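Local coordinates for ABC transporter, periplasmic substrate-binding protein (Vibrio cholerae O1 biovar eltor, PDB 1TWY), which probably binds phosphate in the periplasm and hands it to an ABC-type transporter for import into the cell, at residues Y85-E88 with S89-Q92; G154-Y157 with S158-L162; T166-K170 with D171-S175. One frame throughout, in Å; residues are numbered along the deposited sequence.

Interaction 1 (Y85-E88 with S89-Q92); sequences YLTE and SEAQ
Thr87 and Glu90 exchange bonds in a capping-box pattern, here round a single turn with no regular helix assigned after it. The turn lies in the loop between strand 79-82 and strand 96-109. Leu86 comes first. Its CG rests 3.7 Å from CB of Glu90, and the two side chains pass each other at a slant. CD2 of Leu86 reaches on to the backbone and lies 3.8 Å from O of Glu90. Ile69 of helix 65-73 touches both residues, and Leu86 also meets Leu242 of strand 236-243. Thr87 follows and carries most of the polar contact. Its N gives a nearly straight bond to OE1 of Glu90, 3.0 Å long with 168° at the hydrogen. That oxygen is met from above the carboxylate plane. The return bond, from Glu90 N to Thr87 OG1, is weak at 3.4 Å. OG1 reaches that amide from a position between its own backbone N and carbonyl carbon (chi1 61°). OE1 of Glu90 is also held by a salt bridge to Arg84, its strongest polar partner. Thr87 O takes two amides, Glu90 N and Ala91 N, each at 3.1 Å and both from the same face of its plane. Glu88 closes the segment with its carbonyl. Ala91 N makes a weak bond of 3.3 Å to Glu88 O, and Ala91 CB lies 3.4 Å from the same oxygen.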
loop_
_atom_site.group_PDB
_atom_site.type_symbol
_atom_site.label_atom_id
_atom_site.label_comp_id
_atom_site.label_asym_id
_atom_site.label_seq_id
_atom_site.Cartn_x
_atom_site.Cartn_y
_atom_site.Cartn_z
ATOM N N TYR A 85 8.336 4.705 -2.032
ATOM C CA TYR A 85 9.421 5.664 -2.104
ATOM C C TYR A 85 9.958 5.718 -3.550
ATOM O O TYR A 85 9.770 4.803 -4.366
ATOM C CB TYR A 85 10.520 5.299 -1.094
ATOM C CG TYR A 85 10.059 5.396 0.337
ATOM C CD1 TYR A 85 9.895 6.612 0.932
ATOM C CD2 TYR A 85 9.870 4.234 1.172
ATOM C CE1 TYR A 85 9.502 6.703 2.202
ATOM C CE2 TYR A 85 9.451 4.402 2.472
ATOM C CZ TYR A 85 9.235 5.653 2.949
ATOM O OH TYR A 85 8.812 5.907 4.266
ATOM N N LEU A 86 10.587 6.836 -3.844
ATOM C CA LEU A 86 11.154 7.114 -5.161
ATOM C C LEU A 86 12.513 6.387 -5.197
ATOM O O LEU A 86 13.179 6.169 -4.161
ATOM C CB LEU A 86 11.366 8.613 -5.310
ATOM C CG LEU A 86 10.372 9.380 -6.182
ATOM C CD1 LEU A 86 9.056 9.196 -5.668
ATOM C CD2 LEU A 86 10.787 10.881 -6.219
ATOM N N THR A 87 12.891 5.994 -6.389
ATOM C CA THR A 87 14.253 5.448 -6.618
ATOM C C THR A 87 15.289 6.583 -6.708
ATOM O O THR A 87 14.986 7.811 -6.776
ATOM C CB THR A 87 14.263 4.562 -7.910
ATOM O OG1 THR A 87 13.908 5.332 -9.065
ATOM C CG2 THR A 87 13.155 3.478 -7.815
ATOM N N GLU A 88 16.538 6.148 -6.696
ATOM C CA GLU A 88 17.671 6.992 -6.989
ATOM C C GLU A 88 17.427 7.797 -8.239
ATOM O O GLU A 88 17.539 9.017 -8.215
ATOM C CB GLU A 88 18.916 6.100 -7.180
ATOM C CG GLU A 88 19.558 5.637 -5.871
ATOM C CD GLU A 88 20.257 6.776 -5.138
ATOM O OE1 GLU A 88 20.294 7.913 -5.694
ATOM O OE2 GLU A 88 20.776 6.527 -4.017
ATOM N N SER A 89 17.042 7.112 -9.320
ATOM C CA SER A 89 16.867 7.744 -10.645
ATOM C C SER A 89 15.688 8.706 -10.734
ATOM O O SER A 89 15.622 9.573 -11.631
ATOM C CB SER A 89 16.804 6.639 -11.751
ATOM O OG SER A 89 15.646 6.735 -12.581
ATOM N N GLU A 90 14.725 8.552 -9.818
ATOM C CA GLU A 90 13.508 9.377 -9.852
ATOM C C GLU A 90 13.701 10.655 -9.052
ATOM O O GLU A 90 13.010 11.650 -9.264
ATOM C CB GLU A 90 12.324 8.595 -9.238
ATOM C CG GLU A 90 11.570 7.725 -10.251
ATOM C CD GLU A 90 10.757 6.569 -9.644
ATOM O OE1 GLU A 90 10.758 6.383 -8.398
ATOM O OE2 GLU A 90 10.167 5.832 -10.435
ATOM N N ALA A 91 14.617 10.594 -8.100
ATOM C CA ALA A 91 14.931 11.690 -7.220
ATOM C C ALA A 91 15.441 12.820 -8.044
ATOM O O ALA A 91 16.079 12.607 -9.073
ATOM C CB ALA A 91 15.975 11.276 -6.193
ATOM N N GLN A 92 14.944 13.989 -7.764
ATOM C CA GLN A 92 15.390 15.232 -8.442
ATOM C C GLN A 92 15.619 16.276 -7.388
ATOM O O GLN A 92 14.928 16.361 -6.384
ATOM C CB GLN A 92 14.343 15.801 -9.394
ATOM C CG GLN A 92 14.127 15.140 -10.671
ATOM C CD GLN A 92 13.147 15.995 -11.512
ATOM O OE1 GLN A 92 12.241 16.697 -10.973
ATOM N NE2 GLN A 92 13.320 15.932 -12.826
#

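Interaction 2 (G154-Y157 with S158-L162); sequences GTRY and SFESL
Arg156 and Glu160 form a salt bridge one turn apart on helix 154-163, the i to i+4 pairing of an alpha helix. The arginine chain is extended from CG to NE, with CG anti to the backbone N (chi1 -176°). This carries NE along the helix surface to OE2 of Glu160, at 2.9 Å and with 166° at the hydrogen. The glutamate comes to meet it, its CG beside the backbone N and its chain straight beyond. OE2 lies at the edge of the guanidinium, close to its plane. NE meets OE2 from above the carboxylate plane, and the two flat groups are turned 70° apart. Arg156 NH2 adds a weak bond of 3.4 Å to Glu160 OE2. Ser175 OG probably bonds to both residues, and Arg156 NH1 bonds to Arg149 O. The pair is therefore tied to two other parts of the chain. Ser158 OG takes Arg237 as its partner. Phe159 leads away from the preceding turn and stacks on Phe203, with Tyr127 edge-to-face. Regular i to i+4 backbone bonds run beneath. A phosphate ion, perhaps from the crystallisation liquor, lies near Gly154 at the start of the helix, where a phosphate receptor could hold its ligand. On the exposed side, Tyr157 CG and Ser161 OG are each anti to their own backbone N. This sets the two hydroxyls on a shared water, 3.1 Å from Tyr157 OH and 2.8 Å from Ser161 OG.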
loop_
_atom_site.group_PDB
_atom_site.type_symbol
_atom_site.label_atom_id
_atom_site.label_comp_id
_atom_site.label_asym_id
_atom_site.label_seq_id
_atom_site.Cartn_x
_atom_site.Cartn_y
_atom_site.Cartn_z
ATOM N N GLY A 154 -2.840 -2.884 -6.598
ATOM C CA GLY A 154 -1.873 -2.122 -5.838
ATOM C C GLY A 154 -1.357 -2.760 -4.579
ATOM O O GLY A 154 -0.164 -2.585 -4.184
ATOM N N THR A 155 -2.256 -3.452 -3.869
ATOM C CA THR A 155 -1.907 -4.099 -2.657
ATOM C C THR A 155 -0.893 -5.222 -2.940
ATOM O O THR A 155 0.102 -5.350 -2.234
ATOM C CB THR A 155 -3.185 -4.663 -2.092
ATOM O OG1 THR A 155 -4.001 -3.536 -1.705
ATOM C CG2 THR A 155 -2.926 -5.396 -0.849
ATOM N N ARG A 156 -1.176 -5.919 -3.998
ATOM C CA ARG A 156 -0.219 -7.020 -4.462
ATOM C C ARG A 156 1.139 -6.431 -4.802
ATOM O O ARG A 156 2.188 -7.016 -4.399
ATOM C CB ARG A 156 -0.736 -7.784 -5.588
ATOM C CG ARG A 156 0.183 -8.922 -5.961
ATOM C CD ARG A 156 -0.364 -9.643 -7.129
ATOM N NE ARG A 156 0.549 -10.593 -7.669
ATOM C CZ ARG A 156 0.249 -11.552 -8.568
ATOM N NH1 ARG A 156 -0.998 -11.853 -9.021
ATOM N NH2 ARG A 156 1.274 -12.305 -8.970
ATOM N N TYR A 157 1.164 -5.310 -5.525
ATOM C CA TYR A 157 2.424 -4.734 -5.946
ATOM C C TYR A 157 3.242 -4.342 -4.717
ATOM O O TYR A 157 4.432 -4.618 -4.644
ATOM C CB TYR A 157 2.126 -3.509 -6.851
ATOM C CG TYR A 157 3.391 -2.867 -7.248
ATOM C CD1 TYR A 157 4.000 -1.963 -6.362
ATOM C CD2 TYR A 157 4.003 -3.169 -8.451
ATOM C CE1 TYR A 157 5.196 -1.401 -6.669
ATOM C CE2 TYR A 157 5.229 -2.557 -8.778
ATOM C CZ TYR A 157 5.801 -1.695 -7.854
ATOM O OH TYR A 157 6.987 -1.038 -8.085
ATOM N N SER A 158 2.629 -3.682 -3.746
ATOM C CA SER A 158 3.316 -3.276 -2.503
ATOM C C SER A 158 3.720 -4.485 -1.709
ATOM O O SER A 158 4.773 -4.482 -1.216
ATOM C CB SER A 158 2.397 -2.400 -1.735
ATOM O OG SER A 158 2.109 -1.220 -2.475
ATOM N N PHE A 159 2.912 -5.516 -1.623
ATOM C CA PHE A 159 3.312 -6.718 -0.828
ATOM C C PHE A 159 4.597 -7.344 -1.465
ATOM O O PHE A 159 5.546 -7.657 -0.775
ATOM C CB PHE A 159 2.195 -7.733 -0.853
ATOM C CG PHE A 159 2.535 -9.088 -0.273
ATOM C CD1 PHE A 159 2.547 -9.275 1.070
ATOM C CD2 PHE A 159 2.881 -10.194 -1.119
ATOM C CE1 PHE A 159 2.976 -10.495 1.633
ATOM C CE2 PHE A 159 3.196 -11.446 -0.520
ATOM C CZ PHE A 159 3.242 -11.515 0.858
ATOM N N GLU A 160 4.539 -7.461 -2.749
ATOM C CA GLU A 160 5.694 -8.026 -3.469
ATOM C C GLU A 160 6.892 -7.158 -3.435
ATOM O O GLU A 160 8.014 -7.677 -3.167
ATOM C CB GLU A 160 5.360 -8.458 -4.900
ATOM C CG GLU A 160 4.308 -9.545 -5.071
ATOM C CD GLU A 160 4.088 -9.980 -6.459
ATOM O OE1 GLU A 160 4.538 -9.440 -7.435
ATOM O OE2 GLU A 160 3.217 -10.874 -6.613
ATOM N N SER A 161 6.710 -5.849 -3.484
ATOM C CA SER A 161 7.859 -4.966 -3.349
ATOM C C SER A 161 8.486 -5.019 -1.950
ATOM O O SER A 161 9.720 -5.218 -1.782
ATOM C CB SER A 161 7.443 -3.539 -3.706
ATOM O OG SER A 161 8.503 -2.606 -3.494
ATOM N N LEU A 162 7.642 -5.034 -0.933
ATOM C CA LEU A 162 8.105 -5.106 0.447
ATOM C C LEU A 162 8.852 -6.438 0.740
ATOM O O LEU A 162 9.828 -6.444 1.494
ATOM C CB LEU A 162 6.970 -4.887 1.454
ATOM C CG LEU A 162 6.418 -3.474 1.564
ATOM C CD1 LEU A 162 4.997 -3.473 2.085
ATOM C CD2 LEU A 162 7.371 -2.661 2.499
HETATM O O HOH W 1 8.240 -0.486 -5.287
#

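Interaction 3 (T166-K170 with D171-S175); sequences TKTVK and DREVS. With MG (magnesium ion), chain J.
Glu173 lays its carboxylate across the hydroxyls of Thr166 and Thr168 on the neighbouring strand. A bend at chi2 (-47°) brings the group back over that strand. Thr166 OG1 donates to OE1 of Glu173 at 2.6 Å, on the lone pair turned away from the other oxygen. Thr168 OG1 donates to OE2 of Glu173, also at 2.6 Å, on the lone pair beside the other oxygen. Each carboxylate oxygen thus has its own hydroxyl, which should fix the rotation of the group. The other face carries Lys167, Val169, Arg172 and Val174. There CG2 of Val169 packs 3.7 Å from CG2 of Val174. Val169 and Arg172 lie side by side, with the valine CB over one face of the guanidinium. Backbone bonds join the strands in pairs, the straightest from Val169 N to Arg172 O at 2.9 Å. At the open end, Thr166 O binds a magnesium ion at 2.4 Å, together with Gly164 O and waters. This is a beta hairpin with a two-residue loop, Lys170 and Asp171, forming a type II' turn, and with a magnesium site at its base.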
loop_
_atom_site.group_PDB
_atom_site.type_symbol
_atom_site.label_atom_id
_atom_site.label_comp_id
_atom_site.label_asym_id
_atom_site.label_seq_id
_atom_site.Cartn_x
_atom_site.Cartn_y
_atom_site.Cartn_z
ATOM N N THR A 166 9.666 -9.694 -6.468
ATOM C CA THR A 166 9.676 -9.474 -7.872
ATOM C C THR A 166 11.099 -9.833 -8.353
ATOM O O THR A 166 11.981 -10.041 -7.557
ATOM C CB THR A 166 9.338 -8.034 -8.276
ATOM O OG1 THR A 166 10.313 -7.078 -7.839
ATOM C CG2 THR A 166 8.007 -7.609 -7.647
ATOM N N LYS A 167 11.185 -9.946 -9.651
ATOM C CA LYS A 167 12.506 -10.204 -10.283
ATOM C C LYS A 167 12.637 -9.328 -11.495
ATOM O O LYS A 167 11.655 -9.076 -12.210
ATOM C CB LYS A 167 12.585 -11.616 -10.714
ATOM C CG LYS A 167 11.615 -12.092 -11.773
ATOM C CD LYS A 167 11.655 -13.646 -12.058
ATOM C CE LYS A 167 10.548 -14.033 -12.988
ATOM N NZ LYS A 167 10.496 -15.446 -13.156
ATOM N N THR A 168 13.866 -8.914 -11.778
ATOM C CA THR A 168 14.142 -8.126 -12.933
ATOM C C THR A 168 14.187 -8.976 -14.191
ATOM O O THR A 168 14.891 -10.010 -14.292
ATOM C CB THR A 168 15.437 -7.366 -12.756
ATOM O OG1 THR A 168 15.477 -6.632 -11.534
ATOM C CG2 THR A 168 15.648 -6.422 -13.909
ATOM N N VAL A 169 13.438 -8.568 -15.216
ATOM C CA VAL A 169 13.408 -9.255 -16.502
ATOM C C VAL A 169 13.611 -8.128 -17.509
ATOM O O VAL A 169 12.687 -7.311 -17.757
ATOM C CB VAL A 169 12.157 -10.046 -16.738
ATOM C CG1 VAL A 169 12.077 -10.652 -18.134
ATOM C CG2 VAL A 169 11.960 -11.174 -15.742
ATOM N N LYS A 170 14.810 -8.095 -18.109
ATOM C CA LYS A 170 15.189 -6.996 -18.974
ATOM C C LYS A 170 14.964 -5.674 -18.268
ATOM O O LYS A 170 15.688 -5.269 -17.323
ATOM C CB LYS A 170 14.346 -7.065 -20.233
ATOM C CG LYS A 170 14.815 -7.924 -21.359
ATOM C CD LYS A 170 14.268 -7.372 -22.710
ATOM C CE LYS A 170 14.862 -6.001 -23.085
ATOM N NZ LYS A 170 14.723 -5.723 -24.568
ATOM N N ASP A 171 13.946 -4.916 -18.707
ATOM C CA ASP A 171 13.801 -3.556 -18.215
ATOM C C ASP A 171 12.663 -3.377 -17.216
ATOM O O ASP A 171 12.364 -2.244 -16.839
ATOM C CB ASP A 171 13.605 -2.627 -19.439
ATOM C CG ASP A 171 14.906 -2.441 -20.243
ATOM O OD1 ASP A 171 15.990 -2.200 -19.600
ATOM O OD2 ASP A 171 14.921 -2.550 -21.507
ATOM N N ARG A 172 12.066 -4.454 -16.731
ATOM C CA ARG A 172 10.942 -4.308 -15.739
ATOM C C ARG A 172 11.029 -5.295 -14.613
ATOM O O ARG A 172 11.792 -6.278 -14.750
ATOM C CB ARG A 172 9.619 -4.570 -16.437
ATOM C CG ARG A 172 9.604 -5.729 -17.397
ATOM C CD ARG A 172 8.192 -6.006 -18.026
ATOM N NE ARG A 172 7.883 -7.456 -18.130
ATOM C CZ ARG A 172 8.627 -8.348 -18.817
ATOM N NH1 ARG A 172 9.759 -7.968 -19.473
ATOM N NH2 ARG A 172 8.245 -9.638 -18.839
ATOM N N GLU A 173 10.198 -5.127 -13.572
ATOM C CA GLU A 173 10.051 -6.063 -12.487
ATOM C C GLU A 173 8.889 -6.923 -12.904
ATOM O O GLU A 173 7.894 -6.410 -13.475
ATOM C CB GLU A 173 9.820 -5.386 -11.093
ATOM C CG GLU A 173 10.998 -4.763 -10.404
ATOM C CD GLU A 173 12.256 -5.683 -10.388
ATOM O OE1 GLU A 173 12.260 -6.673 -9.583
ATOM O OE2 GLU A 173 13.231 -5.337 -11.113
ATOM N N VAL A 174 8.978 -8.214 -12.687
ATOM C CA VAL A 174 7.950 -9.164 -12.908
ATOM C C VAL A 174 7.676 -9.878 -11.587
ATOM O O VAL A 174 8.604 -10.130 -10.787
ATOM C CB VAL A 174 8.480 -10.218 -13.904
ATOM C CG1 VAL A 174 7.552 -11.429 -14.062
ATOM C CG2 VAL A 174 8.687 -9.500 -15.215
ATOM N N SER A 175 6.430 -10.259 -11.331
ATOM C CA SER A 175 6.155 -10.992 -10.111
ATOM C C SER A 175 6.943 -12.314 -10.066
ATOM O O SER A 175 6.951 -13.080 -11.029
ATOM C CB SER A 175 4.650 -11.315 -9.975
ATOM O OG SER A 175 4.400 -12.099 -8.856
HETATM MG MG MG J . 13.515 -10.695 -5.885
HETATM O O HOH W 2 13.838 -8.929 -5.730
HETATM O O HOH W 3 14.811 -11.691 -7.632
#

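The three contacts come in series along the chain. Interaction 1 lies in the loop before strand 96-109, interaction 2 on helix 154-163, and interaction 3 in the hairpin that follows this helix. Interactions 2 and 3 have centres about 14 Å apart and touch. Ser175 OG probably bonds to Glu160 OE2 at 2.8 Å and to Arg156 NH2 at 3.1 Å. The surface hairpin is thus fastened to the helix whose start lies near a bound phosphate ion. Interaction 1 is a separate surface loop, its centre about 18 Å from the centre of each of the others and its nearest atoms about 7 Å from those of interaction 2. Interaction 2 lies nearest the chain centre.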